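Local coordinates for putative exported protein (Bacteroides fragilis, PDB 3FZX), which is of unknown function but binds calcium and has a YmcC-like barrel fold, consistent with a role in lipid or lipoprotein handling outside the cytoplasm, at residues 156-161 with 210-215; 165-170 with 186-191; 94-99 with 137-142. One frame throughout, in Å; residues are numbered along the deposited sequence.

Interaction 1 of 3, residues 156-161 with 210-215; sequences VNTPAG and YSVLER
P159 lies against V212 and the backbone of L213. Its CD is 3.3 Å from L213 O and 3.7 Å from V212 CG1. The proline ring and the valine side chain cross at about a right angle. T158 continues this tight part. Its CB sits 3.5 Å from L213 O, and its CG2 faces V212 CG1. Past the proline, A160 CB packs 3.7 Å from L213 CG, with L213 CD2 close by. L213 holds its CG anti to the backbone N (chi1 -179°), and this brings the isobutyl group against A160 CB.

T158 to G161 form a type I beta turn. T158 OG1 helps to hold it closed by donating to G161 O at 2.9 Å. The same carbonyl also accepts from T158 N, so two donors grip it.

The outer side is looser. E214 starts off pointing away from the turn, but the chain bends at chi2 (66°) and brings OE1 back to 3.4 Å from P159 CB. This carboxylate meets only carbon of the turn. R215 leads off towards solvent.

E214 and R215 form a classic beta bulge opposite T20 of strand 18-25. Strand 194-202 pairs with the other side of 207-217. F163 of strand 161-175 touches both T158 and L213. The turn joining 136-158 to 161-175 rests on strand 207-217, the last of the barrel.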
loop_
_atom_site.group_PDB
_atom_site.type_symbol
_atom_site.label_atom_id
_atom_site.label_comp_id
_atom_site.label_asym_id
_atom_site.label_seq_id
_atom_site.Cartn_x
_atom_site.Cartn_y
_atom_site.Cartn_z
ATOM N N VAL A 156 15.665 -19.264 -15.885
ATOM C CA VAL A 156 16.546 -18.110 -15.984
ATOM C C VAL A 156 17.797 -18.453 -15.184
ATOM O O VAL A 156 17.697 -18.889 -14.046
ATOM C CB VAL A 156 15.910 -16.829 -15.382
ATOM C CG1 VAL A 156 16.879 -15.667 -15.506
ATOM C CG2 VAL A 156 14.557 -16.484 -16.082
ATOM N N ASN A 157 18.964 -18.256 -15.776
ATOM C CA ASN A 157 20.233 -18.585 -15.118
ATOM C C ASN A 157 20.800 -17.331 -14.525
ATOM O O ASN A 157 20.934 -16.347 -15.218
ATOM C CB ASN A 157 21.238 -19.111 -16.131
ATOM C CG ASN A 157 20.923 -20.494 -16.607
ATOM O OD1 ASN A 157 20.366 -21.318 -15.895
ATOM N ND2 ASN A 157 21.311 -20.767 -17.828
ATOM N N THR A 158 21.149 -17.364 -13.251
ATOM C CA THR A 158 21.667 -16.196 -12.578
ATOM C C THR A 158 22.885 -16.595 -11.728
ATOM O O THR A 158 23.167 -17.806 -11.553
ATOM C CB THR A 158 20.609 -15.559 -11.639
ATOM O OG1 THR A 158 20.560 -16.297 -10.416
ATOM C CG2 THR A 158 19.231 -15.515 -12.281
ATOM N N PRO A 159 23.609 -15.588 -11.186
ATOM C CA PRO A 159 24.722 -15.923 -10.274
ATOM C C PRO A 159 24.303 -16.704 -9.019
ATOM O O PRO A 159 25.115 -17.465 -8.482
ATOM C CB PRO A 159 25.319 -14.554 -9.936
ATOM C CG PRO A 159 25.073 -13.744 -11.199
ATOM C CD PRO A 159 23.698 -14.195 -11.669
ATOM N N ALA A 160 23.057 -16.535 -8.580
ATOM C CA ALA A 160 22.510 -17.316 -7.458
ATOM C C ALA A 160 22.034 -18.710 -7.881
ATOM O O ALA A 160 21.787 -19.541 -7.037
ATOM C CB ALA A 160 21.368 -16.552 -6.737
ATOM N N GLY A 161 21.904 -18.972 -9.170
ATOM C CA GLY A 161 21.464 -20.276 -9.663
ATOM C C GLY A 161 20.439 -20.146 -10.786
ATOM O O GLY A 161 20.190 -19.047 -11.302
ATOM N N TYR A 210 19.213 -3.154 -16.385
ATOM C CA TYR A 210 18.710 -4.444 -16.000
ATOM C C TYR A 210 19.242 -4.824 -14.624
ATOM O O TYR A 210 20.250 -4.253 -14.139
ATOM C CB TYR A 210 19.046 -5.492 -17.050
ATOM C CG TYR A 210 20.511 -5.789 -17.229
ATOM C CD1 TYR A 210 21.293 -5.002 -18.065
ATOM C CD2 TYR A 210 21.104 -6.889 -16.607
ATOM C CE1 TYR A 210 22.607 -5.271 -18.254
ATOM C CE2 TYR A 210 22.459 -7.173 -16.792
ATOM C CZ TYR A 210 23.184 -6.348 -17.621
ATOM O OH TYR A 210 24.491 -6.558 -17.828
ATOM N N SER A 211 18.549 -5.764 -13.996
ATOM C CA SER A 211 18.961 -6.291 -12.715
ATOM C C SER A 211 18.854 -7.814 -12.734
ATOM O O SER A 211 18.048 -8.378 -13.478
ATOM C CB SER A 211 18.120 -5.668 -11.599
ATOM O OG SER A 211 16.827 -6.231 -11.549
ATOM N N VAL A 212 19.708 -8.470 -11.944
ATOM C CA VAL A 212 19.801 -9.921 -11.874
ATOM C C VAL A 212 20.042 -10.337 -10.418
ATOM O O VAL A 212 20.863 -9.749 -9.707
ATOM C CB VAL A 212 20.983 -10.466 -12.739
ATOM C CG1 VAL A 212 20.964 -11.999 -12.796
ATOM C CG2 VAL A 212 20.942 -9.875 -14.156
ATOM N N LEU A 213 19.310 -11.348 -9.980
ATOM C CA LEU A 213 19.509 -11.975 -8.678
ATOM C C LEU A 213 20.967 -12.391 -8.556
ATOM O O LEU A 213 21.511 -13.047 -9.438
ATOM C CB LEU A 213 18.610 -13.213 -8.553
ATOM C CG LEU A 213 18.675 -14.000 -7.229
ATOM C CD1 LEU A 213 18.245 -13.159 -6.070
ATOM C CD2 LEU A 213 17.847 -15.283 -7.378
ATOM N N GLU A 214 21.592 -11.994 -7.458
ATOM C CA GLU A 214 23.005 -12.218 -7.230
ATOM C C GLU A 214 23.277 -13.241 -6.116
ATOM O O GLU A 214 24.214 -14.011 -6.217
ATOM C CB GLU A 214 23.662 -10.858 -6.894
ATOM C CG GLU A 214 25.133 -10.894 -6.464
ATOM C CD GLU A 214 26.075 -11.347 -7.550
ATOM O OE1 GLU A 214 25.653 -11.377 -8.717
ATOM O OE2 GLU A 214 27.258 -11.620 -7.249
ATOM N N ARG A 215 22.483 -13.241 -5.050
ATOM C CA ARG A 215 22.759 -14.120 -3.919
ATOM C C ARG A 215 21.511 -14.386 -3.059
ATOM O O ARG A 215 20.698 -13.481 -2.853
ATOM C CB ARG A 215 23.851 -13.465 -3.049
ATOM C CG ARG A 215 24.397 -14.332 -1.928
ATOM C CD ARG A 215 25.288 -13.559 -0.963
ATOM N NE ARG A 215 25.670 -14.407 0.176
ATOM C CZ ARG A 215 26.340 -14.012 1.270
ATOM N NH1 ARG A 215 26.739 -12.749 1.422
ATOM N NH2 ARG A 215 26.611 -14.897 2.233
#

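Interaction 2 of 3, residues 165-170 with 186-191; sequences CTKVKY and YEWYAP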
loop_
_atom_site.group_PDB
_atom_site.type_symbol
_atom_site.label_atom_id
_atom_site.label_comp_id
_atom_site.label_asym_id
_atom_site.label_seq_id
_atom_site.Cartn_x
_atom_site.Cartn_y
_atom_site.Cartn_z
ATOM N N CYS A 165 10.889 -19.454 -13.788
ATOM C CA CYS A 165 10.239 -18.176 -13.569
ATOM C C CYS A 165 9.042 -17.929 -14.462
ATOM O O CYS A 165 8.917 -18.532 -15.539
ATOM C CB CYS A 165 11.221 -17.055 -13.912
ATOM S SG CYS A 165 12.531 -16.931 -12.765
ATOM N N THR A 166 8.204 -16.997 -14.015
ATOM C CA THR A 166 7.175 -16.405 -14.861
ATOM C C THR A 166 7.730 -15.099 -15.431
ATOM O O THR A 166 8.268 -14.284 -14.684
ATOM C CB THR A 166 5.890 -16.114 -14.058
ATOM O OG1 THR A 166 5.282 -17.363 -13.738
ATOM C CG2 THR A 166 4.904 -15.240 -14.867
ATOM N N LYS A 167 7.608 -14.936 -16.750
ATOM C CA LYS A 167 8.055 -13.737 -17.464
ATOM C C LYS A 167 6.868 -12.864 -17.803
ATOM O O LYS A 167 5.896 -13.327 -18.389
ATOM C CB LYS A 167 8.763 -14.097 -18.762
ATOM C CG LYS A 167 9.324 -12.878 -19.526
ATOM C CD LYS A 167 10.024 -13.299 -20.794
ATOM C CE LYS A 167 10.439 -12.112 -21.642
ATOM N NZ LYS A 167 11.355 -12.567 -22.773
ATOM N N VAL A 168 6.980 -11.599 -17.436
ATOM C CA VAL A 168 5.957 -10.604 -17.608
ATOM C C VAL A 168 6.531 -9.425 -18.408
ATOM O O VAL A 168 7.718 -9.129 -18.312
ATOM C CB VAL A 168 5.477 -10.141 -16.209
ATOM C CG1 VAL A 168 4.581 -8.932 -16.307
ATOM C CG2 VAL A 168 4.723 -11.268 -15.540
ATOM N N LYS A 169 5.705 -8.817 -19.253
ATOM C CA LYS A 169 6.058 -7.591 -19.968
ATOM C C LYS A 169 5.146 -6.491 -19.416
ATOM O O LYS A 169 3.995 -6.756 -19.088
ATOM C CB LYS A 169 5.850 -7.755 -21.474
ATOM C CG LYS A 169 6.206 -6.513 -22.301
ATOM C CD LYS A 169 6.089 -6.722 -23.826
ATOM C CE LYS A 169 6.305 -5.380 -24.599
ATOM N NZ LYS A 169 6.176 -5.460 -26.108
ATOM N N TYR A 170 5.665 -5.270 -19.318
ATOM C CA TYR A 170 4.919 -4.113 -18.792
ATOM C C TYR A 170 5.341 -2.807 -19.477
ATOM O O TYR A 170 6.416 -2.720 -20.056
ATOM C CB TYR A 170 5.104 -3.975 -17.263
ATOM C CG TYR A 170 6.541 -3.793 -16.767
ATOM C CD1 TYR A 170 7.116 -2.522 -16.664
ATOM C CD2 TYR A 170 7.311 -4.883 -16.378
ATOM C CE1 TYR A 170 8.431 -2.347 -16.206
ATOM C CE2 TYR A 170 8.622 -4.722 -15.925
ATOM C CZ TYR A 170 9.187 -3.449 -15.843
ATOM O OH TYR A 170 10.500 -3.284 -15.401
ATOM N N TYR A 186 10.637 -5.980 -18.885
ATOM C CA TYR A 186 10.308 -7.361 -18.621
ATOM C C TYR A 186 10.753 -7.688 -17.210
ATOM O O TYR A 186 11.751 -7.153 -16.718
ATOM C CB TYR A 186 11.053 -8.292 -19.565
ATOM C CG TYR A 186 10.724 -8.142 -21.038
ATOM C CD1 TYR A 186 9.557 -8.675 -21.582
ATOM C CD2 TYR A 186 11.624 -7.536 -21.906
ATOM C CE1 TYR A 186 9.264 -8.538 -22.968
ATOM C CE2 TYR A 186 11.354 -7.407 -23.274
ATOM C CZ TYR A 186 10.186 -7.909 -23.789
ATOM O OH TYR A 186 9.959 -7.750 -25.117
ATOM N N GLU A 187 10.023 -8.568 -16.548
ATOM C CA GLU A 187 10.512 -9.138 -15.305
ATOM C C GLU A 187 10.175 -10.619 -15.201
ATOM O O GLU A 187 9.234 -11.137 -15.842
ATOM C CB GLU A 187 10.110 -8.331 -14.061
ATOM C CG GLU A 187 8.658 -8.239 -13.752
ATOM C CD GLU A 187 8.376 -7.298 -12.548
ATOM O OE1 GLU A 187 9.074 -6.269 -12.377
ATOM O OE2 GLU A 187 7.435 -7.572 -11.777
ATOM N N TRP A 188 11.020 -11.294 -14.441
ATOM C CA TRP A 188 10.951 -12.701 -14.263
ATOM C C TRP A 188 10.859 -12.908 -12.761
ATOM O O TRP A 188 11.685 -12.346 -12.021
ATOM C CB TRP A 188 12.208 -13.360 -14.784
ATOM C CG TRP A 188 12.356 -13.455 -16.276
ATOM C CD1 TRP A 188 12.077 -14.541 -17.047
ATOM C CD2 TRP A 188 12.918 -12.475 -17.156
ATOM N NE1 TRP A 188 12.406 -14.297 -18.352
ATOM C CE2 TRP A 188 12.941 -13.042 -18.448
ATOM C CE3 TRP A 188 13.400 -11.171 -16.980
ATOM C CZ2 TRP A 188 13.401 -12.343 -19.574
ATOM C CZ3 TRP A 188 13.874 -10.479 -18.092
ATOM C CH2 TRP A 188 13.872 -11.069 -19.380
ATOM N N TYR A 189 9.862 -13.682 -12.314
ATOM C CA TYR A 189 9.716 -13.942 -10.882
ATOM C C TYR A 189 9.460 -15.405 -10.564
ATOM O O TYR A 189 8.943 -16.157 -11.390
ATOM C CB TYR A 189 8.652 -13.053 -10.257
ATOM C CG TYR A 189 7.238 -13.237 -10.763
ATOM C CD1 TYR A 189 6.760 -12.496 -11.856
ATOM C CD2 TYR A 189 6.353 -14.106 -10.121
ATOM C CE1 TYR A 189 5.449 -12.649 -12.311
ATOM C CE2 TYR A 189 5.026 -14.261 -10.567
ATOM C CZ TYR A 189 4.585 -13.528 -11.650
ATOM O OH TYR A 189 3.285 -13.635 -12.053
ATOM N N ALA A 190 9.848 -15.770 -9.344
ATOM C CA ALA A 190 9.873 -17.148 -8.894
ATOM C C ALA A 190 9.414 -17.263 -7.448
ATOM O O ALA A 190 9.597 -16.324 -6.648
ATOM C CB ALA A 190 11.306 -17.732 -9.016
ATOM N N PRO A 191 8.832 -18.425 -7.095
ATOM C CA PRO A 191 8.424 -18.731 -5.727
ATOM C C PRO A 191 9.578 -18.619 -4.758
ATOM O O PRO A 191 10.683 -19.058 -5.075
ATOM C CB PRO A 191 7.991 -20.196 -5.805
ATOM C CG PRO A 191 7.669 -20.455 -7.258
ATOM C CD PRO A 191 8.387 -19.448 -8.071
HETATM O O HOH W 1 11.568 -4.452 -12.759
#
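V168 N donates to E187 O at 2.8 Å, the shortest of four backbone hydrogen bonds that join the two strands. E187 N returns a bond to V168 O. T166 and Y189 form the other hydrogen-bonded pair of this antiparallel hairpin.

K167, K169, Y186 and W188 share one face. The K167 chain is extended and runs alongside W188, pointing the same way. Its CG lies over the five-membered ring of the indole, 3.9 Å from the centroid, in a CH-pi contact. Further out, K167 CE is 3.5 Å from Y186 CD1. NZ then stands over the Y186 ring, 4.6 Å from its centroid and 17° off the normal: a cation-pi contact. K169 CG approaches the same ring obliquely.

The other face carries T166, V168, E187 and Y189. The chi1 of Y189 (63°) turns its ring face to T166, whose CB makes a CH-pi contact 4.0 Å from the centroid, offset toward the rim. V168 CG2 meets the ring edge, 3.6 Å from Y189 CE1.

E187 OE1 accepts from a water that also bonds Y170 OH. Y108 OH hydrogen-bonds E187 OE2, W188 NE1 hydrogen-bonds E154 OE2, and P109 O pairs with Y189 OH. The buried polar ends thus have partners while their carbons pack. The Y186 face probably helps to stabilise the K167 ammonium, while W188 packs on its methylenes.

Interaction 3 of 3, residues 94-99 with 137-142; sequences MMNADV and KNNRAE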
loop_
_atom_site.group_PDB
_atom_site.type_symbol
_atom_site.label_atom_id
_atom_site.label_comp_id
_atom_site.label_asym_id
_atom_site.label_seq_id
_atom_site.Cartn_x
_atom_site.Cartn_y
_atom_site.Cartn_z
HETATM N N MSE A 94 18.173 9.264 -7.630
HETATM C CA MSE A 94 17.685 10.386 -6.830
HETATM C C MSE A 94 17.605 10.054 -5.346
HETATM O O MSE A 94 17.268 10.929 -4.543
HETATM C CB MSE A 94 16.382 10.976 -7.395
HETATM C CG MSE A 94 15.241 10.028 -7.704
HETATM SE SE MSE A 94 14.287 9.466 -6.118
HETATM C CE MSE A 94 13.167 11.104 -5.760
HETATM N N MSE A 95 17.961 8.822 -4.967
HETATM C CA MSE A 95 17.797 8.373 -3.577
HETATM C C MSE A 95 18.868 8.863 -2.624
HETATM O O MSE A 95 20.045 8.911 -2.960
HETATM C CB MSE A 95 17.796 6.858 -3.478
HETATM C CG MSE A 95 16.448 6.160 -3.666
HETATM SE SE MSE A 95 16.882 4.252 -3.932
HETATM C CE MSE A 95 15.153 3.816 -4.758
ATOM N N ASN A 96 18.422 9.204 -1.423
ATOM C CA ASN A 96 19.291 9.445 -0.287
ATOM C C ASN A 96 18.482 9.107 0.984
ATOM O O ASN A 96 17.307 8.696 0.906
ATOM C CB ASN A 96 19.876 10.867 -0.304
ATOM C CG ASN A 96 18.811 11.947 -0.397
ATOM O OD1 ASN A 96 17.847 11.957 0.373
ATOM N ND2 ASN A 96 18.989 12.876 -1.342
ATOM N N ALA A 97 19.118 9.233 2.141
ATOM C CA ALA A 97 18.494 8.884 3.415
ATOM C C ALA A 97 17.178 9.614 3.689
ATOM O O ALA A 97 16.360 9.105 4.433
ATOM C CB ALA A 97 19.471 9.134 4.552
ATOM N N ASP A 98 16.975 10.805 3.121
ATOM C CA ASP A 98 15.734 11.548 3.323
ATOM C C ASP A 98 14.653 11.270 2.264
ATOM O O ASP A 98 13.607 11.924 2.280
ATOM C CB ASP A 98 16.022 13.062 3.413
ATOM C CG ASP A 98 16.806 13.446 4.678
ATOM O OD1 ASP A 98 17.103 12.582 5.529
ATOM O OD2 ASP A 98 17.140 14.631 4.823
ATOM N N VAL A 99 14.895 10.323 1.353
ATOM C CA VAL A 99 13.897 9.965 0.352
ATOM C C VAL A 99 12.995 8.869 0.894
ATOM O O VAL A 99 13.450 7.903 1.473
ATOM C CB VAL A 99 14.530 9.515 -0.996
ATOM C CG1 VAL A 99 13.521 8.764 -1.849
ATOM C CG2 VAL A 99 15.076 10.727 -1.757
ATOM N N LYS A 137 11.423 19.023 -1.772
ATOM C CA LYS A 137 10.302 18.628 -2.641
ATOM C C LYS A 137 10.638 18.525 -4.118
ATOM O O LYS A 137 10.028 17.737 -4.826
ATOM C CB LYS A 137 9.158 19.620 -2.509
ATOM C CG LYS A 137 8.471 19.630 -1.163
ATOM C CD LYS A 137 7.659 20.899 -1.000
ATOM C CE LYS A 137 6.379 20.873 -1.821
ATOM N NZ LYS A 137 5.216 20.587 -0.954
ATOM N N ASN A 138 11.575 19.336 -4.597
ATOM C CA ASN A 138 11.965 19.296 -6.001
ATOM C C ASN A 138 12.555 17.970 -6.369
ATOM O O ASN A 138 12.503 17.597 -7.529
ATOM C CB ASN A 138 12.998 20.375 -6.341
ATOM C CG ASN A 138 12.402 21.754 -6.410
ATOM O OD1 ASN A 138 11.183 21.921 -6.473
ATOM N ND2 ASN A 138 13.263 22.758 -6.427
ATOM N N ASN A 139 13.152 17.280 -5.401
ATOM C CA ASN A 139 13.662 15.949 -5.655
ATOM C C ASN A 139 12.552 14.925 -5.405
ATOM O O ASN A 139 12.468 14.344 -4.336
ATOM C CB ASN A 139 14.901 15.644 -4.807
ATOM C CG ASN A 139 15.447 14.274 -5.069
ATOM O OD1 ASN A 139 15.259 13.730 -6.150
ATOM N ND2 ASN A 139 16.093 13.680 -4.062
ATOM N N ARG A 140 11.704 14.732 -6.409
ATOM C CA ARG A 140 10.681 13.696 -6.374
ATOM C C ARG A 140 10.502 13.016 -7.729
ATOM O O ARG A 140 10.958 13.523 -8.754
ATOM C CB ARG A 140 9.356 14.284 -5.917
ATOM C CG ARG A 140 8.756 15.311 -6.805
ATOM C CD ARG A 140 7.559 15.926 -6.119
ATOM N NE ARG A 140 6.791 16.778 -7.022
ATOM C CZ ARG A 140 7.158 18.004 -7.414
ATOM N NH1 ARG A 140 8.308 18.556 -7.042
ATOM N NH2 ARG A 140 6.380 18.673 -8.223
ATOM N N ALA A 141 9.794 11.892 -7.726
ATOM C CA ALA A 141 9.590 11.114 -8.934
ATOM C C ALA A 141 8.319 10.289 -8.815
ATOM O O ALA A 141 7.899 9.966 -7.711
ATOM C CB ALA A 141 10.801 10.187 -9.144
ATOM N N GLU A 142 7.731 9.950 -9.957
ATOM C CA GLU A 142 6.613 9.013 -10.042
ATOM C C GLU A 142 6.904 7.937 -11.091
ATOM O O GLU A 142 7.276 8.268 -12.238
ATOM C CB GLU A 142 5.342 9.731 -10.420
ATOM C CG GLU A 142 4.120 8.809 -10.562
ATOM C CD GLU A 142 2.863 9.568 -10.950
ATOM O OE1 GLU A 142 2.175 10.117 -10.076
ATOM O OE2 GLU A 142 2.538 9.603 -12.144
#
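M94, a selenomethionine in the segment that leads to strand 99-107, meets N139, the centre of an inverse gamma turn where the chain turns a corner within strand 136-158. N139 ND2 donates to M94 O at 3.0 Å. The bond is almost straight (175°) and lies in both the carbonyl plane and the amide plane. The chi1 of N139 is trans (-179°) and reaches the amide out from the turn to M94 O. Q133 OE1 also accepts from this ND2, so two acceptors fix the amide's rotation.

The M94 side chain folds round the oxygen of the same amide. A chi1 of 51° tucks its CG over the backbone, and the chain bends again at chi2 and chi3. M94 CB and CE therefore both come near N139 OD1, at 3.2 and 3.4 Å. M94 CE continues to R140 CA, at 3.6 Å, and reaches the side chain of A141.

N96 makes an Asx turn: its OD1 accepts from D98 N. R140 NH2 binds E43 O of the second subunit, beyond this contact. V99 CG2 lies 3.9 Å from N139 ND2, on the same side as M94 O.

How the interactions relate
All three contacts lie in one antiparallel barrel. Interaction 3, which joins a loop to one of its strands, closes first along the chain. Interaction 1 follows, and interaction 2 is nested inside the loop it closes. Interactions 1 and 3 both use strand 136-158, with centres about 28 Å apart. Interaction 2 pairs the next two strands, 161-175 and 180-190. Its centre is about 13 Å from that of interaction 1, and V156 CG2 packs on W188 CD1 at 3.3 Å. Interactions 2 and 3 lie on opposite sides of the chain's centre. Strand 136-158 also carries E149, a calcium-site residue without calcium in this chain, its side chain about 4 Å from that of K169.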